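PDB 5MQR: beta-L-arabinobiosidase from Bacteroides thetaiotaomicron, which hydrolyses glycosidic linkages in complex plant pectin, with arabinofuranosidase activity, and may also act as an exo-alpha-sialidase. Local coordinates for residues Leu833-Met836 and Gly837-Gly841; Cys710-Gly713 and His714-Glu718; Val545-Gly549 and Lys550-Leu554. One frame throughout, in Å; residues are numbered along the deposited sequence.

Contact 1: Leu833-Met836 and Gly837-Gly841; sequences LSIM and GILSG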
loop_
_atom_site.group_PDB
_atom_site.type_symbol
_atom_site.label_atom_id
_atom_site.label_comp_id
_atom_site.label_asym_id
_atom_site.label_seq_id
_atom_site.Cartn_x
_atom_site.Cartn_y
_atom_site.Cartn_z
ATOM N N LEU A 833 15.193 -36.518 5.106
ATOM C CA LEU A 833 16.519 -36.848 5.597
ATOM C C LEU A 833 17.547 -36.910 4.465
ATOM O O LEU A 833 18.686 -36.569 4.690
ATOM C CB LEU A 833 16.512 -38.151 6.419
ATOM C CG LEU A 833 16.056 -37.968 7.875
ATOM C CD1 LEU A 833 15.590 -39.279 8.472
ATOM C CD2 LEU A 833 17.175 -37.390 8.730
ATOM N N SER A 834 17.145 -37.323 3.262
ATOM C CA SER A 834 18.028 -37.279 2.101
ATOM C C SER A 834 18.473 -35.857 1.799
ATOM O O SER A 834 19.671 -35.582 1.673
ATOM C CB SER A 834 17.357 -37.868 0.861
ATOM O OG SER A 834 18.279 -37.931 -0.215
ATOM N N ILE A 835 17.493 -34.964 1.697
ATOM C CA ILE A 835 17.760 -33.523 1.537
ATOM C C ILE A 835 18.662 -32.993 2.662
ATOM O O ILE A 835 19.609 -32.285 2.381
ATOM C CB ILE A 835 16.456 -32.711 1.392
ATOM C CG1 ILE A 835 15.815 -32.992 0.023
ATOM C CG2 ILE A 835 16.703 -31.210 1.558
ATOM C CD1 ILE A 835 14.344 -32.638 -0.069
HETATM N N MSE A 836 18.422 -33.382 3.908
HETATM C CA MSE A 836 19.297 -32.956 5.017
HETATM C C MSE A 836 20.702 -33.488 4.898
HETATM O O MSE A 836 21.632 -32.869 5.391
HETATM C CB MSE A 836 18.722 -33.305 6.401
HETATM C CG MSE A 836 17.477 -32.452 6.639
HETATM SE SE MSE A 836 16.672 -32.800 8.408
HETATM C CE MSE A 836 15.124 -33.885 7.869
ATOM N N GLY A 837 20.866 -34.658 4.284
ATOM C CA GLY A 837 22.180 -35.188 3.940
ATOM C C GLY A 837 22.937 -34.281 2.984
ATOM O O GLY A 837 24.101 -33.973 3.216
ATOM N N ILE A 838 22.271 -33.831 1.922
ATOM C CA ILE A 838 22.890 -32.920 0.954
ATOM C C ILE A 838 23.281 -31.592 1.617
ATOM O O ILE A 838 24.372 -31.096 1.382
ATOM C CB ILE A 838 21.974 -32.639 -0.250
ATOM C CG1 ILE A 838 21.720 -33.934 -1.037
ATOM C CG2 ILE A 838 22.586 -31.571 -1.164
ATOM C CD1 ILE A 838 20.442 -33.880 -1.864
ATOM N N LEU A 839 22.394 -31.037 2.456
ATOM C CA LEU A 839 22.679 -29.784 3.179
ATOM C C LEU A 839 23.792 -29.971 4.234
ATOM O O LEU A 839 24.523 -29.037 4.515
ATOM C CB LEU A 839 21.398 -29.226 3.828
ATOM C CG LEU A 839 20.221 -28.872 2.887
ATOM C CD1 LEU A 839 19.007 -28.463 3.693
ATOM C CD2 LEU A 839 20.556 -27.787 1.867
ATOM N N SER A 840 23.914 -31.176 4.798
ATOM C CA SER A 840 24.993 -31.535 5.724
ATOM C C SER A 840 26.345 -31.692 5.022
ATOM O O SER A 840 27.349 -31.828 5.704
ATOM C CB SER A 840 24.686 -32.879 6.443
ATOM O OG SER A 840 23.633 -32.781 7.398
ATOM N N GLY A 841 26.376 -31.711 3.681
ATOM C CA GLY A 841 27.537 -32.200 2.922
ATOM C C GLY A 841 27.771 -33.712 3.058
ATOM O O GLY A 841 28.877 -34.178 2.809
#
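With chi1 at -71°, S840 swings its hydroxyl back beside its own backbone N, and OG donates a 2.8 Å hydrogen bond to M836 O one turn earlier. This is the C-terminal end of helix 820-839, finished by a Schellman motif, in a glycosidase domain whose family is built as an (alpha/alpha)6 barrel. S840 N bonds to M836 O as well, at 2.9 Å, and the two donors approach from opposite faces of the carbonyl plane. A serine suits this place because a hydroxyl on a short arm can supply a second donor to a carbonyl of the last turn.

Upstream the regular pattern holds: G837 N reaches L833 O, I838 N reaches S834 O, and L839 N makes a nearly straight bond (165°) to I835 O. I835 and L839 lie side by side and point the same way, CG2 of I835 coming within 4.2 Å of CD1 of L839. This apolar ridge faces helix 754-765, where L759 and Y762 receive it. M836, a selenomethionine, bends at chi3 and packs on M771 and L778 of helix 768-788, while S834 OG bonds to A846 O of helix 843-864. G841 takes a positive phi of 68°, which favours glycine, and its N returns to I838 O at 3.1 Å.

Contact 2: Cys710-Gly713 and His714-Glu718; sequences CAIG and HHIYE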
loop_
_atom_site.group_PDB
_atom_site.type_symbol
_atom_site.label_atom_id
_atom_site.label_comp_id
_atom_site.label_asym_id
_atom_site.label_seq_id
_atom_site.Cartn_x
_atom_site.Cartn_y
_atom_site.Cartn_z
ATOM N N CYS A 710 1.155 -37.675 19.044
ATOM C CA CYS A 710 0.311 -37.935 17.879
ATOM C C CYS A 710 0.376 -36.853 16.805
ATOM O O CYS A 710 0.587 -37.172 15.629
ATOM C CB CYS A 710 -1.143 -38.122 18.344
ATOM S SG CYS A 710 -2.274 -38.355 16.974
ATOM N N ALA A 711 0.226 -35.593 17.227
ATOM C CA ALA A 711 0.125 -34.437 16.310
ATOM C C ALA A 711 1.373 -33.524 16.228
ATOM O O ALA A 711 1.273 -32.368 15.792
ATOM C CB ALA A 711 -1.104 -33.603 16.682
ATOM N N ILE A 712 2.546 -34.033 16.600
ATOM C CA ILE A 712 3.777 -33.219 16.550
ATOM C C ILE A 712 4.004 -32.607 15.165
ATOM O O ILE A 712 4.397 -31.445 15.060
ATOM C CB ILE A 712 5.038 -34.003 16.981
ATOM C CG1 ILE A 712 4.924 -34.436 18.459
ATOM C CG2 ILE A 712 6.267 -33.121 16.801
ATOM C CD1 ILE A 712 5.990 -35.399 18.907
ATOM N N GLY A 713 3.781 -33.397 14.112
ATOM C CA GLY A 713 3.928 -32.916 12.730
ATOM C C GLY A 713 3.101 -31.658 12.438
ATOM O O GLY A 713 3.631 -30.676 11.928
ATOM N N HIS A 714 1.816 -31.694 12.814
ATOM C CA HIS A 714 0.938 -30.529 12.776
ATOM C C HIS A 714 1.472 -29.388 13.647
ATOM O O HIS A 714 1.451 -28.237 13.207
ATOM C CB HIS A 714 -0.485 -30.867 13.261
ATOM C CG HIS A 714 -1.284 -31.724 12.324
ATOM N ND1 HIS A 714 -1.323 -31.522 10.960
ATOM C CD2 HIS A 714 -2.133 -32.749 12.571
ATOM C CE1 HIS A 714 -2.148 -32.393 10.406
ATOM N NE2 HIS A 714 -2.649 -33.157 11.360
ATOM N N HIS A 715 1.916 -29.696 14.877
ATOM C CA HIS A 715 2.463 -28.664 15.784
ATOM C C HIS A 715 3.601 -27.881 15.139
ATOM O O HIS A 715 3.660 -26.659 15.246
ATOM C CB HIS A 715 2.936 -29.236 17.128
ATOM C CG HIS A 715 1.842 -29.871 17.927
ATOM N ND1 HIS A 715 2.088 -30.741 18.964
ATOM C CD2 HIS A 715 0.490 -29.796 17.807
ATOM C CE1 HIS A 715 0.933 -31.156 19.465
ATOM N NE2 HIS A 715 -0.052 -30.592 18.783
ATOM N N ILE A 716 4.486 -28.592 14.454
ATOM C CA ILE A 716 5.637 -27.963 13.823
ATOM C C ILE A 716 5.210 -27.182 12.590
ATOM O O ILE A 716 5.683 -26.064 12.375
ATOM C CB ILE A 716 6.728 -28.991 13.484
ATOM C CG1 ILE A 716 7.259 -29.606 14.780
ATOM C CG2 ILE A 716 7.856 -28.343 12.700
ATOM C CD1 ILE A 716 8.038 -30.885 14.593
ATOM N N TYR A 717 4.344 -27.772 11.773
ATOM C CA TYR A 717 3.869 -27.090 10.551
ATOM C C TYR A 717 3.134 -25.781 10.884
ATOM O O TYR A 717 3.272 -24.789 10.165
ATOM C CB TYR A 717 2.995 -27.996 9.681
ATOM C CG TYR A 717 3.719 -28.770 8.567
ATOM C CD1 TYR A 717 4.476 -29.906 8.833
ATOM C CD2 TYR A 717 3.589 -28.380 7.223
ATOM C CE1 TYR A 717 5.095 -30.605 7.807
ATOM C CE2 TYR A 717 4.196 -29.073 6.206
ATOM C CZ TYR A 717 4.963 -30.180 6.493
ATOM O OH TYR A 717 5.584 -30.835 5.439
ATOM N N GLU A 718 2.369 -25.769 11.975
ATOM C CA GLU A 718 1.687 -24.561 12.403
ATOM C C GLU A 718 2.639 -23.584 13.067
ATOM O O GLU A 718 2.617 -22.392 12.754
ATOM C CB GLU A 718 0.553 -24.863 13.368
ATOM C CG GLU A 718 -0.414 -23.694 13.613
ATOM C CD GLU A 718 -1.549 -23.624 12.594
ATOM O OE1 GLU A 718 -1.390 -24.169 11.474
ATOM O OE2 GLU A 718 -2.613 -23.037 12.919
#
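H715 lays its imidazole over the carbonyl of A711, at the start of helix 712-719 in the MGH1-like glycoside hydrolase domain. From CB outward, each atom of the side chain meets the opening turn. CB rests 3.4 Å from I712 O. CG lies 3.3 Å from A711 O and CD2 is almost as near, so that this oxygen sits beneath one face of the ring, offset toward its rim, and I712 N lies farther off over the same face. ND1 passes I712 CA, CE1 stays over the same carbonyl, 3.9 Å from A711 O, and at the tip NE2 comes within 3.8 Å of A711 CB before bonding to N1017 O in a distant part of the chain. The ring stands here because chi1 of -62° sets CG beside the backbone N, leaning back over the preceding turn.

A711 is the N-cap residue. Its methyl group offers no polar cap, but it is small enough to fit between the H715 ring, the edge of the H714 ring and F949. A711 O also accepts H715 N at 2.9 Å, while G713 O takes Y717 N and borders the edge of the Y717 ring, 3.3 Å from CD1. On another side, I712 CG2 meets I716 CD1 at 3.6 Å; these beta-branched chains suit the apolar surroundings of W735 and I732 on helix 726-737. Farther along, Y717 OH bonds to D756 of helix 754-765.

Since N1017 O can only accept, NE2 of H715 must carry a hydrogen. One histidine thus joins the helix start to a remote loop by its tip, while its face shelters a carbonyl already bound to its own backbone N.

Contact 3: Val545-Gly549 and Lys550-Leu554; sequences VYVDG and KRVGL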
loop_
_atom_site.group_PDB
_atom_site.type_symbol
_atom_site.label_atom_id
_atom_site.label_comp_id
_atom_site.label_asym_id
_atom_site.label_seq_id
_atom_site.Cartn_x
_atom_site.Cartn_y
_atom_site.Cartn_z
ATOM N N VAL A 545 19.827 12.856 21.745
ATOM C CA VAL A 545 20.527 13.219 20.527
ATOM C C VAL A 545 22.003 12.901 20.715
ATOM O O VAL A 545 22.592 13.197 21.764
ATOM C CB VAL A 545 20.300 14.696 20.160
ATOM C CG1 VAL A 545 21.185 15.124 19.011
ATOM C CG2 VAL A 545 18.842 14.894 19.771
ATOM N N TYR A 546 22.573 12.251 19.710
ATOM C CA TYR A 546 23.982 11.920 19.716
ATOM C C TYR A 546 24.632 12.606 18.529
ATOM O O TYR A 546 24.055 12.678 17.439
ATOM C CB TYR A 546 24.187 10.408 19.612
ATOM C CG TYR A 546 23.597 9.600 20.764
ATOM C CD1 TYR A 546 22.248 9.244 20.787
ATOM C CD2 TYR A 546 24.404 9.182 21.826
ATOM C CE1 TYR A 546 21.720 8.501 21.849
ATOM C CE2 TYR A 546 23.894 8.431 22.874
ATOM C CZ TYR A 546 22.556 8.106 22.888
ATOM O OH TYR A 546 22.087 7.383 23.951
ATOM N N VAL A 547 25.838 13.110 18.751
ATOM C CA VAL A 547 26.656 13.617 17.680
ATOM C C VAL A 547 27.994 12.902 17.729
ATOM O O VAL A 547 28.674 12.882 18.787
ATOM C CB VAL A 547 26.837 15.135 17.786
ATOM C CG1 VAL A 547 27.893 15.620 16.784
ATOM C CG2 VAL A 547 25.493 15.828 17.563
ATOM N N ASP A 548 28.364 12.318 16.583
ATOM C CA ASP A 548 29.627 11.565 16.450
ATOM C C ASP A 548 29.768 10.531 17.568
ATOM O O ASP A 548 30.828 10.362 18.138
ATOM C CB ASP A 548 30.844 12.519 16.421
ATOM C CG ASP A 548 30.809 13.500 15.239
ATOM O OD1 ASP A 548 30.193 13.176 14.204
ATOM O OD2 ASP A 548 31.434 14.589 15.333
ATOM N N GLY A 549 28.673 9.858 17.892
ATOM C CA GLY A 549 28.682 8.820 18.914
ATOM C C GLY A 549 28.546 9.259 20.375
ATOM O O GLY A 549 28.447 8.408 21.233
ATOM N N LYS A 550 28.518 10.563 20.663
ATOM C CA LYS A 550 28.408 11.051 22.040
ATOM C C LYS A 550 27.085 11.738 22.301
ATOM O O LYS A 550 26.641 12.555 21.503
ATOM C CB LYS A 550 29.571 11.988 22.358
ATOM C CG LYS A 550 30.830 11.188 22.704
ATOM C CD LYS A 550 32.127 11.779 22.152
ATOM C CE LYS A 550 33.248 10.747 22.271
ATOM N NZ LYS A 550 34.574 11.412 22.153
ATOM N N ARG A 551 26.477 11.426 23.440
ATOM C CA ARG A 551 25.225 12.050 23.795
ATOM C C ARG A 551 25.423 13.511 24.151
ATOM O O ARG A 551 26.240 13.844 24.982
ATOM C CB ARG A 551 24.499 11.322 24.930
ATOM C CG ARG A 551 22.989 11.574 24.818
ATOM C CD ARG A 551 22.174 10.834 25.849
ATOM N NE ARG A 551 22.548 11.252 27.203
ATOM C CZ ARG A 551 21.928 10.848 28.309
ATOM N NH1 ARG A 551 20.875 10.026 28.239
ATOM N NH2 ARG A 551 22.359 11.275 29.495
ATOM N N VAL A 552 24.668 14.376 23.485
ATOM C CA VAL A 552 24.757 15.827 23.690
ATOM C C VAL A 552 23.441 16.481 24.143
ATOM O O VAL A 552 23.428 17.642 24.521
ATOM C CB VAL A 552 25.297 16.517 22.424
ATOM C CG1 VAL A 552 26.764 16.124 22.200
ATOM C CG2 VAL A 552 24.419 16.211 21.202
ATOM N N GLY A 553 22.354 15.731 24.147
ATOM C CA GLY A 553 21.070 16.290 24.510
ATOM C C GLY A 553 20.090 15.218 24.927
ATOM O O GLY A 553 20.019 14.161 24.291
ATOM N N LEU A 554 19.383 15.491 26.029
ATOM C CA LEU A 554 18.199 14.746 26.465
ATOM C C LEU A 554 17.093 15.743 26.885
ATOM O O LEU A 554 17.321 16.660 27.669
ATOM C CB LEU A 554 18.548 13.821 27.639
ATOM C CG LEU A 554 17.390 13.155 28.427
ATOM C CD1 LEU A 554 16.530 12.287 27.536
ATOM C CD2 LEU A 554 17.899 12.326 29.608
#
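R551 crosses obliquely over the ring of Y546, and its CG sits 4.0 Å from the ring centroid, 20° off the normal, a CH-pi contact over the face. CB of R551 reaches Y546 CE2 at 3.6 Å. Arginine suits the place because its aliphatic part can lie against one ring face, CG toward the rim, while the charged end continues outward; a bend at chi3 (61°) turns the guanidinium, and NH1 bonds to Q544 OE1.

On the other side of the hairpin V552 CG2 packs against V547 CG2 at 3.8 Å and, more loosely, against V545 CG1. These compact branched side chains are covered by M521 and M522 of strand 518-523.

The backbone sets both groups in place. V547 and K550 exchange two bonds, V547 N to K550 O at 2.9 Å and K550 N to V547 O at 3.0 Å, the second arriving above the carbonyl plane. D548 and G549 form the turn between them; D548 OD1 bonds to H531 N, and G549, at a phi of 84°, has backbone angles that call for glycine. Farther from the turn, V545 O takes V552 N at 2.9 Å and G553 N only weakly at 3.5 Å, whereas V545 N reaches G553 O.

Two residues opposite one make a classic beta bulge, close behind a type I' turn: a two-residue beta hairpin within the antiparallel sheet of the sialidase-like, CBM-type domain.

Contacts 1 and 2 belong to the same glycoside hydrolase domain, their centres 22 Å apart and their nearest atoms about 10 Å apart. They do not touch, but helix 754-765 lies between them: A755, L759 and Y762 face contact 1, while N754, A757 and A760 meet contact 2. Contact 1 closes helix 820-839, whereas contact 2 opens helix 712-719. The side chain of A711 in contact 2 lies about 12 Å from a bound HEPES buffer molecule, which does not by itself mark an active site. Contact 3 belongs to a separate beta-rich domain, its centre 50 Å from that of either helical contact.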